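Local structure of aminotransferase (Neisseria meningitidis Z2491, 3JTX) at residues 327-332 against 375-380. The protein probably transfers amino groups between amino acids and 2-oxo acids, using a pyridoxal phosphate cofactor bound covalently to a lysine, as in other class I and II aminotransferases. Numbering follows the deposited sequence.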
loop_
_atom_site.group_PDB
_atom_site.type_symbol
_atom_site.label_atom_id
_atom_site.label_comp_id
_atom_site.label_asym_id
_atom_site.label_seq_id
_atom_site.Cartn_x
_atom_site.Cartn_y
_atom_site.Cartn_z
ATOM N N PHE A 327 -2.663 14.431 -21.558
ATOM C CA PHE A 327 -2.707 15.887 -21.423
ATOM C C PHE A 327 -1.343 16.571 -21.556
ATOM O O PHE A 327 -1.180 17.731 -21.146
ATOM C CB PHE A 327 -3.498 16.341 -20.160
ATOM C CG PHE A 327 -3.037 15.756 -18.838
ATOM C CD1 PHE A 327 -1.732 15.902 -18.382
ATOM C CD2 PHE A 327 -3.959 15.133 -17.995
ATOM C CE1 PHE A 327 -1.352 15.414 -17.140
ATOM C CE2 PHE A 327 -3.580 14.630 -16.760
ATOM C CZ PHE A 327 -2.274 14.775 -16.329
ATOM N N TYR A 328 -0.384 15.891 -22.179
ATOM C CA TYR A 328 0.946 16.465 -22.409
ATOM C C TYR A 328 1.149 16.891 -23.846
ATOM O O TYR A 328 0.616 16.259 -24.775
ATOM C CB TYR A 328 2.043 15.464 -22.045
ATOM C CG TYR A 328 1.956 15.011 -20.624
ATOM C CD1 TYR A 328 2.260 15.881 -19.570
ATOM C CD2 TYR A 328 1.568 13.720 -20.323
ATOM C CE1 TYR A 328 2.175 15.453 -18.243
ATOM C CE2 TYR A 328 1.477 13.284 -19.006
ATOM C CZ TYR A 328 1.785 14.140 -17.973
ATOM O OH TYR A 328 1.649 13.681 -16.669
ATOM N N ILE A 329 1.897 17.981 -24.015
ATOM C CA ILE A 329 2.514 18.327 -25.280
ATOM C C ILE A 329 4.031 18.096 -25.077
ATOM O O ILE A 329 4.642 18.663 -24.167
ATOM C CB ILE A 329 2.263 19.789 -25.662
ATOM C CG1 ILE A 329 0.761 20.048 -25.870
ATOM C CG2 ILE A 329 3.023 20.142 -26.926
ATOM C CD1 ILE A 329 0.445 21.491 -26.212
ATOM N N TRP A 330 4.611 17.233 -25.906
ATOM C CA TRP A 330 6.054 16.959 -25.900
ATOM C C TRP A 330 6.648 17.863 -26.971
ATOM O O TRP A 330 6.752 17.489 -28.144
ATOM C CB TRP A 330 6.253 15.454 -26.161
ATOM C CG TRP A 330 7.636 14.832 -26.090
ATOM C CD1 TRP A 330 8.208 14.015 -27.051
ATOM C CD2 TRP A 330 8.560 14.858 -24.997
ATOM N NE1 TRP A 330 9.427 13.564 -26.626
ATOM C CE2 TRP A 330 9.677 14.076 -25.376
ATOM C CE3 TRP A 330 8.564 15.481 -23.742
ATOM C CZ2 TRP A 330 10.794 13.909 -24.545
ATOM C CZ3 TRP A 330 9.686 15.327 -22.919
ATOM C CH2 TRP A 330 10.770 14.531 -23.313
ATOM N N LEU A 331 7.028 19.070 -26.564
ATOM C CA LEU A 331 7.365 20.130 -27.498
ATOM C C LEU A 331 8.837 20.097 -27.929
ATOM O O LEU A 331 9.751 20.201 -27.101
ATOM C CB LEU A 331 7.024 21.493 -26.884
ATOM C CG LEU A 331 7.238 22.686 -27.823
ATOM C CD1 LEU A 331 6.222 22.636 -28.979
ATOM C CD2 LEU A 331 7.156 24.020 -27.079
ATOM N N LYS A 332 9.054 19.962 -29.233
ATOM C CA LYS A 332 10.394 20.016 -29.806
ATOM C C LYS A 332 10.938 21.442 -29.713
ATOM O O LYS A 332 10.330 22.387 -30.218
ATOM C CB LYS A 332 10.373 19.534 -31.266
ATOM C CG LYS A 332 11.763 19.361 -31.902
ATOM C CD LYS A 332 11.659 18.889 -33.371
ATOM C CE LYS A 332 12.907 19.245 -34.184
ATOM N NZ LYS A 332 12.841 18.761 -35.609
ATOM N N ILE A 375 5.103 19.813 -21.512
ATOM C CA ILE A 375 4.110 20.801 -21.085
ATOM C C ILE A 375 2.821 20.051 -20.766
ATOM O O ILE A 375 2.337 19.286 -21.604
ATOM C CB ILE A 375 3.824 21.817 -22.236
ATOM C CG1 ILE A 375 5.074 22.616 -22.576
ATOM C CG2 ILE A 375 2.719 22.768 -21.874
ATOM C CD1 ILE A 375 5.007 23.355 -23.945
ATOM N N ALA A 376 2.291 20.238 -19.556
ATOM C CA ALA A 376 1.027 19.636 -19.129
ATOM C C ALA A 376 -0.068 20.685 -19.213
ATOM O O ALA A 376 0.083 21.760 -18.650
ATOM C CB ALA A 376 1.142 19.092 -17.676
ATOM N N LEU A 377 -1.160 20.377 -19.908
ATOM C CA LEU A 377 -2.296 21.290 -20.017
ATOM C C LEU A 377 -3.340 20.979 -18.934
ATOM O O LEU A 377 -4.477 20.584 -19.220
ATOM C CB LEU A 377 -2.907 21.218 -21.424
ATOM C CG LEU A 377 -1.986 21.627 -22.596
ATOM C CD1 LEU A 377 -2.769 21.699 -23.909
ATOM C CD2 LEU A 377 -1.254 22.939 -22.346
ATOM N N VAL A 378 -2.948 21.190 -17.683
ATOM C CA VAL A 378 -3.811 20.894 -16.532
ATOM C C VAL A 378 -4.466 22.138 -15.923
ATOM O O VAL A 378 -5.551 22.044 -15.353
ATOM C CB VAL A 378 -3.057 20.071 -15.455
ATOM C CG1 VAL A 378 -2.687 18.689 -16.029
ATOM C CG2 VAL A 378 -1.813 20.786 -14.951
ATOM N N ALA A 379 -3.809 23.290 -16.047
ATOM C CA ALA A 379 -4.392 24.570 -15.669
ATOM C C ALA A 379 -5.589 24.886 -16.572
ATOM O O ALA A 379 -5.814 24.200 -17.578
ATOM C CB ALA A 379 -3.345 25.657 -15.772
ATOM N N ASP A 380 -6.354 25.921 -16.237
ATOM C CA ASP A 380 -7.550 26.234 -17.031
ATOM C C ASP A 380 -7.191 26.756 -18.410
ATOM O O ASP A 380 -6.049 27.174 -18.650
ATOM C CB ASP A 380 -8.526 27.173 -16.314
ATOM C CG ASP A 380 -7.956 28.552 -16.027
ATOM O OD1 ASP A 380 -7.194 29.137 -16.833
ATOM O OD2 ASP A 380 -8.317 29.059 -14.959
#
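Val-378 sets its CG1 methyl over one face of the Phe-327 ring, a CH-pi contact of 3.8 Å to the centroid and only 13° off the ring normal. The phenyl reaches that methyl because chi1 of 55° places CG between the backbone N and the carbonyl carbon; the ring's CD1 also lies over the neighbouring Tyr-328 ring. Ala-376, whose lone methyl fits beside the two rings, brings CB to 3.8 Å from Tyr-328 CE1.

Behind these side chains the antiparallel backbones are firmly joined. Ile-329 and Ile-375 form a hydrogen-bonded pair, with Ile-329 N to Ile-375 O at 2.8 Å and Ile-375 N to Ile-329 O at 2.9 Å. Past the end of strand 372-376, Leu-377 N still bonds to Phe-327 O at 2.9 Å. The other sheet face is aliphatic: Ile-329 CD1 meets Leu-377 CD1 at 4.0 Å, while Ile-375 CD1 lies against Leu-331 CD2. Beta-branched isoleucines suit this extended backbone, and Ile-375 also packs on Val-353.

The packing ends at exposed Lys-332 and, at the far end, at exposed Asp-380, which caps a backbone N of helix 381-394. The Tyr-328 hydroxyl hydrogen-bonds to that of Tyr-210; its side chain lies about 6 Å from a bound MES, probably from the crystallisation liquor. Strand 328-332 is an outer strand of a small antiparallel sheet, consistent with the C-terminal small domain of fold type I aminotransferases, with 372-376 between it and 354-355, and Ile-329 seats this sheet on Phe-307, Val-310, Ile-311 and Leu-314 of helix 294-314.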